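Local coordinates for protein ethylbenzene dehydrogenase alpha-subunit (Aromatoleum aromaticum, PDB 2IVF) that belongs to the molybdopterin oxidoreductase family and, as the alpha-subunit of ethylbenzene dehydrogenase, holds a molybdenum atom, two pterin dinucleotides and an iron/sulfur cluster, at residues A[186-192]-A[602-608]. Numbering follows the deposited sequence.
Sequences FILDAPH and VYMLLSQ. With MD1 (phosphoric acid 4-(2-amino-4-oxo-3,4,5,6,-tetrahydro-pteridin-6-yl)-2-hydroxy-3,4-dimercapto-but-3-en-yl ester guanylate ester), chain N; ACT (acetate ion), chain E.
M604 lays its sulfur against the edge of the F186 ring, SD 3.8 Å from CZ, a Met-aromatic contact that the long, flexible methionine suits well. M604 runs beside L188, whose CD1 packs on its CG at 3.6 Å, because its chain stays extended from CB outward (chi1 175°). V602 CG1 meets the same phenyl ring nearer CD1, and helix 197-210 covers this apolar face. Beneath it, 186-188 and 602-606 pair as parallel strands of a mixed sheet: I187 N donates to V602 O, while I187 O accepts the N-H of M604 N (3.0 Å).

On the face carrying I187 and Y603, the Y603 hydroxyl donates a short bond to OD2 of the loop residue D189 (2.5 Å), met on the anti side of the carboxylate, whose plane stands 81° from the ring. Q608, bent at chi2 (-106°), turns NE2 back to give the same hydroxyl a hydrogen. K614 makes a salt bridge to D189 OD1 and a hydrogen bond to Q608 OE1, probably offsetting the buried acid's charge. Where the strands part, a water bridges D189 O, M604 O, L606 N and Q608 NE2 in place of a continued ladder; buried D189 N, too far from M604 O, lacks a partner.

Beyond this point S607 O accepts H192 N (2.9 Å), from above the carbonyl plane, and lies near a phosphate oxygen of MD1. The H192 side chain, about 4 Å from the molybdenum, has MD1 S12 at its ring edge; NE2 donates to an acetate, probably from the crystallisation liquor. This passage from apolar face to polar end is consistent with water and backbone bonds limiting the freedom of H192, S607 and Q608, which line the MD1 pocket.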
ATOM      1  N   PHE A 186     -23.296  25.205  -7.819  1.00 24.61           N
ATOM      2  CA  PHE A 186     -22.924  24.146  -6.888  1.00 23.65           C
ATOM      3  C   PHE A 186     -22.195  23.057  -7.644  1.00 24.26           C
ATOM      4  O   PHE A 186     -22.691  22.578  -8.660  1.00 23.29           O
ATOM      5  CB  PHE A 186     -24.167  23.528  -6.224  1.00 23.79           C
ATOM      6  CG  PHE A 186     -23.845  22.429  -5.237  1.00 23.90           C
ATOM      7  CD1 PHE A 186     -23.584  22.741  -3.925  1.00 24.59           C
ATOM      8  CD2 PHE A 186     -23.886  21.085  -5.609  1.00 23.77           C
ATOM      9  CE1 PHE A 186     -23.300  21.744  -3.006  1.00 24.94           C
ATOM     10  CE2 PHE A 186     -23.569  20.074  -4.699  1.00 25.03           C
ATOM     11  CZ  PHE A 186     -23.284  20.397  -3.407  1.00 24.92           C
ATOM     12  N   ILE A 187     -21.027  22.662  -7.127  1.00 22.67           N
ATOM     13  CA  ILE A 187     -20.210  21.642  -7.734  1.00 23.85           C
ATOM     14  C   ILE A 187     -19.833  20.661  -6.688  1.00 23.42           C
ATOM     15  O   ILE A 187     -19.204  21.021  -5.703  1.00 24.26           O
ATOM     16  CB  ILE A 187     -18.909  22.242  -8.384  1.00 23.42           C
ATOM     17  CG1 ILE A 187     -19.309  23.365  -9.323  1.00 25.68           C
ATOM     18  CG2 ILE A 187     -18.081  21.169  -9.170  1.00 22.86           C
ATOM     19  CD1 ILE A 187     -18.138  23.987  -9.938  1.00 27.70           C
ATOM     20  N   LEU A 188     -20.259  19.416  -6.874  1.00 22.22           N
ATOM     21  CA  LEU A 188     -19.728  18.316  -6.110  1.00 22.36           C
ATOM     22  C   LEU A 188     -18.691  17.720  -7.038  1.00 21.77           C
ATOM     23  O   LEU A 188     -19.009  17.006  -7.988  1.00 20.59           O
ATOM     24  CB  LEU A 188     -20.812  17.304  -5.775  1.00 23.44           C
ATOM     25  CG  LEU A 188     -20.364  16.010  -5.105  1.00 23.69           C
ATOM     26  CD1 LEU A 188     -19.398  16.251  -3.928  1.00 25.66           C
ATOM     27  CD2 LEU A 188     -21.625  15.228  -4.655  1.00 24.39           C
ATOM     28  N   ASP A 189     -17.444  18.035  -6.777  1.00 20.70           N
ATOM     29  CA  ASP A 189     -16.392  17.760  -7.752  1.00 20.87           C
ATOM     30  C   ASP A 189     -15.951  16.326  -7.640  1.00 21.60           C
ATOM     31  O   ASP A 189     -15.203  15.997  -6.742  1.00 21.03           O
ATOM     32  CB  ASP A 189     -15.244  18.692  -7.458  1.00 20.43           C
ATOM     33  CG  ASP A 189     -14.134  18.611  -8.492  1.00 22.86           C
ATOM     34  OD1 ASP A 189     -14.242  17.778  -9.432  1.00 26.78           O
ATOM     35  OD2 ASP A 189     -13.161  19.388  -8.351  1.00 24.49           O
ATOM     36  N   ALA A 190     -16.398  15.485  -8.557  1.00 21.26           N
ATOM     37  CA  ALA A 190     -15.767  14.194  -8.808  1.00 21.41           C
ATOM     38  C   ALA A 190     -15.555  13.401  -7.499  1.00 22.64           C
ATOM     39  O   ALA A 190     -14.451  12.916  -7.233  1.00 23.52           O
ATOM     40  CB  ALA A 190     -14.387  14.378  -9.617  1.00 20.72           C
ATOM     41  N   PRO A 191     -16.628  13.208  -6.690  1.00 23.26           N
ATOM     42  CA  PRO A 191     -16.382  12.436  -5.468  1.00 23.05           C
ATOM     43  C   PRO A 191     -16.077  10.996  -5.798  1.00 23.70           C
ATOM     44  O   PRO A 191     -16.726  10.414  -6.694  1.00 22.33           O
ATOM     45  CB  PRO A 191     -17.735  12.510  -4.722  1.00 24.13           C
ATOM     46  CG  PRO A 191     -18.711  12.707  -5.787  1.00 23.69           C
ATOM     47  CD  PRO A 191     -18.038  13.561  -6.823  1.00 24.11           C
ATOM     48  N   HIS A 192     -15.106  10.414  -5.078  1.00 22.37           N
ATOM     49  CA  HIS A 192     -14.834   8.998  -5.190  1.00 23.25           C
ATOM     50  C   HIS A 192     -15.685   8.235  -4.182  1.00 23.02           C
ATOM     51  O   HIS A 192     -16.597   8.812  -3.591  1.00 24.51           O
ATOM     52  CB  HIS A 192     -13.330   8.711  -5.045  1.00 23.21           C
ATOM     53  CG  HIS A 192     -12.845   7.631  -5.952  1.00 25.01           C
ATOM     54  ND1 HIS A 192     -13.535   6.446  -6.122  1.00 27.46           N
ATOM     55  CD2 HIS A 192     -11.716   7.523  -6.707  1.00 25.41           C
ATOM     56  CE1 HIS A 192     -12.887   5.686  -6.992  1.00 26.48           C
ATOM     57  NE2 HIS A 192     -11.772   6.304  -7.346  1.00 23.19           N
ATOM     58  N   VAL A 602     -20.241  27.378  -4.781  1.00 24.04           N
ATOM     59  CA  VAL A 602     -20.235  26.416  -3.670  1.00 22.76           C
ATOM     60  C   VAL A 602     -19.626  25.100  -4.127  1.00 23.11           C
ATOM     61  O   VAL A 602     -20.019  24.519  -5.138  1.00 22.46           O
ATOM     62  CB  VAL A 602     -21.639  26.228  -3.088  1.00 22.88           C
ATOM     63  CG1 VAL A 602     -21.614  25.251  -1.901  1.00 20.54           C
ATOM     64  CG2 VAL A 602     -22.183  27.550  -2.665  1.00 21.63           C
ATOM     65  N   TYR A 603     -18.657  24.624  -3.351  1.00 22.15           N
ATOM     66  CA  TYR A 603     -17.813  23.552  -3.785  1.00 23.06           C
ATOM     67  C   TYR A 603     -17.747  22.580  -2.675  1.00 22.73           C
ATOM     68  O   TYR A 603     -17.351  22.938  -1.589  1.00 23.92           O
ATOM     69  CB  TYR A 603     -16.433  24.096  -4.113  1.00 22.72           C
ATOM     70  CG  TYR A 603     -15.475  23.079  -4.617  1.00 24.03           C
ATOM     71  CD1 TYR A 603     -14.703  22.315  -3.722  1.00 25.31           C
ATOM     72  CD2 TYR A 603     -15.304  22.871  -5.982  1.00 23.54           C
ATOM     73  CE1 TYR A 603     -13.800  21.401  -4.191  1.00 24.38           C
ATOM     74  CE2 TYR A 603     -14.388  21.968  -6.450  1.00 23.32           C
ATOM     75  CZ  TYR A 603     -13.648  21.237  -5.563  1.00 23.46           C
ATOM     76  OH  TYR A 603     -12.750  20.318  -6.038  1.00 23.00           O
ATOM     77  N   MET A 604     -18.172  21.350  -2.950  1.00 22.64           N
ATOM     78  CA  MET A 604     -18.239  20.318  -1.946  1.00 21.85           C
ATOM     79  C   MET A 604     -17.120  19.307  -2.151  1.00 21.92           C
ATOM     80  O   MET A 604     -16.976  18.735  -3.227  1.00 22.31           O
ATOM     81  CB  MET A 604     -19.584  19.614  -2.038  1.00 22.51           C
ATOM     82  CG  MET A 604     -19.747  18.452  -1.142  1.00 21.43           C
ATOM     83  SD  MET A 604     -21.459  17.971  -1.164  1.00 22.26           S
ATOM     84  CE  MET A 604     -21.416  16.418  -0.284  1.00 21.32           C
ATOM     85  N   LEU A 605     -16.331  19.112  -1.099  1.00 21.53           N
ATOM     86  CA  LEU A 605     -15.265  18.097  -1.062  1.00 22.04           C
ATOM     87  C   LEU A 605     -15.807  16.875  -0.346  1.00 22.83           C
ATOM     88  O   LEU A 605     -16.186  16.947   0.833  1.00 24.36           O
ATOM     89  CB  LEU A 605     -14.044  18.632  -0.319  1.00 22.27           C
ATOM     90  CG  LEU A 605     -13.227  19.746  -0.957  1.00 23.11           C
ATOM     91  CD1 LEU A 605     -12.442  20.510   0.111  1.00 24.46           C
ATOM     92  CD2 LEU A 605     -12.292  19.117  -1.983  1.00 21.66           C
ATOM     93  N   LEU A 606     -15.882  15.763  -1.066  1.00 22.59           N
ATOM     94  CA  LEU A 606     -16.333  14.491  -0.534  1.00 22.85           C
ATOM     95  C   LEU A 606     -15.562  13.424  -1.292  1.00 22.55           C
ATOM     96  O   LEU A 606     -15.618  13.388  -2.539  1.00 22.90           O
ATOM     97  CB  LEU A 606     -17.826  14.307  -0.757  1.00 22.08           C
ATOM     98  CG  LEU A 606     -18.357  12.895  -0.461  1.00 23.81           C
ATOM     99  CD1 LEU A 606     -18.230  12.518   1.047  1.00 27.04           C
ATOM    100  CD2 LEU A 606     -19.829  12.836  -0.957  1.00 24.83           C
ATOM    101  N   SER A 607     -14.788  12.633  -0.569  1.00 22.90           N
ATOM    102  CA  SER A 607     -13.940  11.599  -1.178  1.00 23.20           C
ATOM    103  C   SER A 607     -13.153  12.142  -2.397  1.00 22.55           C
ATOM    104  O   SER A 607     -13.024  11.494  -3.452  1.00 21.94           O
ATOM    105  CB  SER A 607     -14.763  10.363  -1.535  1.00 24.12           C
ATOM    106  OG  SER A 607     -15.529   9.958  -0.409  1.00 26.13           O
ATOM    107  N   GLN A 608     -12.572  13.318  -2.194  1.00 22.56           N
ATOM    108  CA  GLN A 608     -11.830  13.966  -3.236  1.00 22.79           C
ATOM    109  C   GLN A 608     -10.901  14.992  -2.617  1.00 22.06           C
ATOM    110  O   GLN A 608     -11.244  15.637  -1.623  1.00 21.85           O
ATOM    111  CB  GLN A 608     -12.801  14.630  -4.201  1.00 23.50           C
ATOM    112  CG  GLN A 608     -12.175  15.029  -5.523  1.00 23.11           C
ATOM    113  CD  GLN A 608     -11.935  16.521  -5.717  1.00 22.63           C
ATOM    114  OE1 GLN A 608     -10.987  16.883  -6.440  1.00 22.93           O
ATOM    115  NE2 GLN A 608     -12.793  17.409  -5.102  1.00 22.22           N
TER
HETATM  116  PB  MD1 N1987      -8.824  11.218  -4.311  1.00 16.59           P
HETATM  117  O3B MD1 N1987      -7.988  10.642  -3.099  1.00 15.03           O
HETATM  118  O1B MD1 N1987     -10.095  10.449  -4.368  1.00 15.52           O
HETATM  119  O2B MD1 N1987      -8.782  12.696  -4.387  1.00 15.68           O
HETATM  120  O3A MD1 N1987      -7.944  10.738  -5.540  1.00 16.15           O
HETATM  121  C10 MD1 N1987      -8.142   9.467  -6.197  1.00 17.02           C
HETATM  122  C11 MD1 N1987      -6.977   9.371  -7.169  1.00 17.07           C
HETATM  123  O11 MD1 N1987      -5.845   8.986  -6.316  1.00 18.30           O
HETATM  124  C12 MD1 N1987      -7.217   8.270  -8.167  1.00 17.74           C
HETATM  125  S12 MD1 N1987      -8.401   7.062  -7.913  1.00 18.07           S
HETATM  126  C13 MD1 N1987      -6.443   8.151  -9.293  1.00 16.61           C
HETATM  127  S13 MD1 N1987      -6.651   6.898 -10.404  1.00 15.35           S
HETATM  128  C14 MD1 N1987      -5.384   9.126  -9.641  1.00 17.48           C
HETATM  129  N15 MD1 N1987      -4.042   8.664  -9.754  1.00 15.70           N
HETATM  130  C16 MD1 N1987      -3.001   9.536  -9.945  1.00 15.37           C
HETATM  131  C15 MD1 N1987      -1.750   8.992 -10.165  1.00 17.69           C
HETATM  132  O14 MD1 N1987      -1.570   7.745 -10.201  1.00 14.42           O
HETATM  133  N17 MD1 N1987      -0.745   9.898 -10.266  1.00 16.59           N
HETATM  134  C17 MD1 N1987      -0.982  11.273 -10.226  1.00 16.80           C
HETATM  135  N16 MD1 N1987       0.073  12.063 -10.363  1.00 15.57           N
HETATM  136  N18 MD1 N1987      -2.221  11.764 -10.058  1.00 14.92           N
HETATM  137  C20 MD1 N1987      -3.218  10.916  -9.926  1.00 16.65           C
HETATM  138  N8  MD1 N1987      -4.479  11.406  -9.808  1.00 14.77           N
HETATM  139  C7  MD1 N1987      -5.654  10.610  -9.580  1.00 16.37           C
HETATM  140  PA  MD1 N1987      -7.551  11.250  -1.674  1.00 15.83           P
HETATM  141  O1A MD1 N1987      -7.313  10.058  -0.805  1.00 15.08           O
HETATM  142  O2A MD1 N1987      -6.407  12.161  -1.902  1.00 17.48           O
HETATM  143  O5' MD1 N1987      -8.781  12.087  -1.144  1.00 17.74           O
HETATM  144  C5' MD1 N1987      -9.914  11.341  -0.716  1.00 16.74           C
HETATM  145  C4' MD1 N1987     -10.333  11.800   0.619  1.00 14.91           C
HETATM  146  O4' MD1 N1987     -11.347  10.873   0.989  1.00 17.51           O
HETATM  147  C1' MD1 N1987     -11.276  10.822   2.415  1.00 16.62           C
HETATM  148  N9  MD1 N1987     -11.930   9.650   3.013  1.00 17.49           N
HETATM  149  C4  MD1 N1987     -13.099   9.711   3.633  1.00 17.93           C
HETATM  150  N3  MD1 N1987     -13.920  10.771   3.826  1.00 16.65           N
HETATM  151  C2  MD1 N1987     -15.075  10.614   4.472  1.00 16.66           C
HETATM  152  N2  MD1 N1987     -15.913  11.669   4.658  1.00 16.03           N
HETATM  153  N1  MD1 N1987     -15.359   9.371   5.004  1.00 18.55           N
HETATM  154  C6  MD1 N1987     -14.572   8.256   4.847  1.00 15.70           C
HETATM  155  O6  MD1 N1987     -14.954   7.178   5.301  1.00 16.51           O
HETATM  156  C5  MD1 N1987     -13.384   8.424   4.118  1.00 17.73           C
HETATM  157  N7  MD1 N1987     -12.373   7.632   3.780  1.00 15.71           N
HETATM  158  C8  MD1 N1987     -11.504   8.386   3.100  1.00 16.68           C
HETATM  159  C2' MD1 N1987      -9.783  10.784   2.726  1.00 17.27           C
HETATM  160  O2' MD1 N1987      -9.454  11.259   4.053  1.00 18.21           O
HETATM  161  C3' MD1 N1987      -9.165  11.623   1.597  1.00 16.04           C
HETATM  162  O3' MD1 N1987      -8.716  12.921   2.067  1.00 15.84           O
HETATM  163  C   ACT E1978     -10.738   3.912  -9.421  1.00 26.32           C
HETATM  164  O   ACT E1978     -10.199   4.927  -9.010  1.00 23.48           O
HETATM  165  OXT ACT E1978      -9.904   3.012  -9.728  1.00 28.06           O
HETATM  166  CH3 ACT E1978     -12.219   3.816  -9.550  1.00 25.74           C
HETATM  167  O   HOH W   1     -15.477  16.648  -4.060  1.00 18.78           O
HETATM  168  O   HOH W   2     -17.730   8.604  -1.189  1.00 27.27           O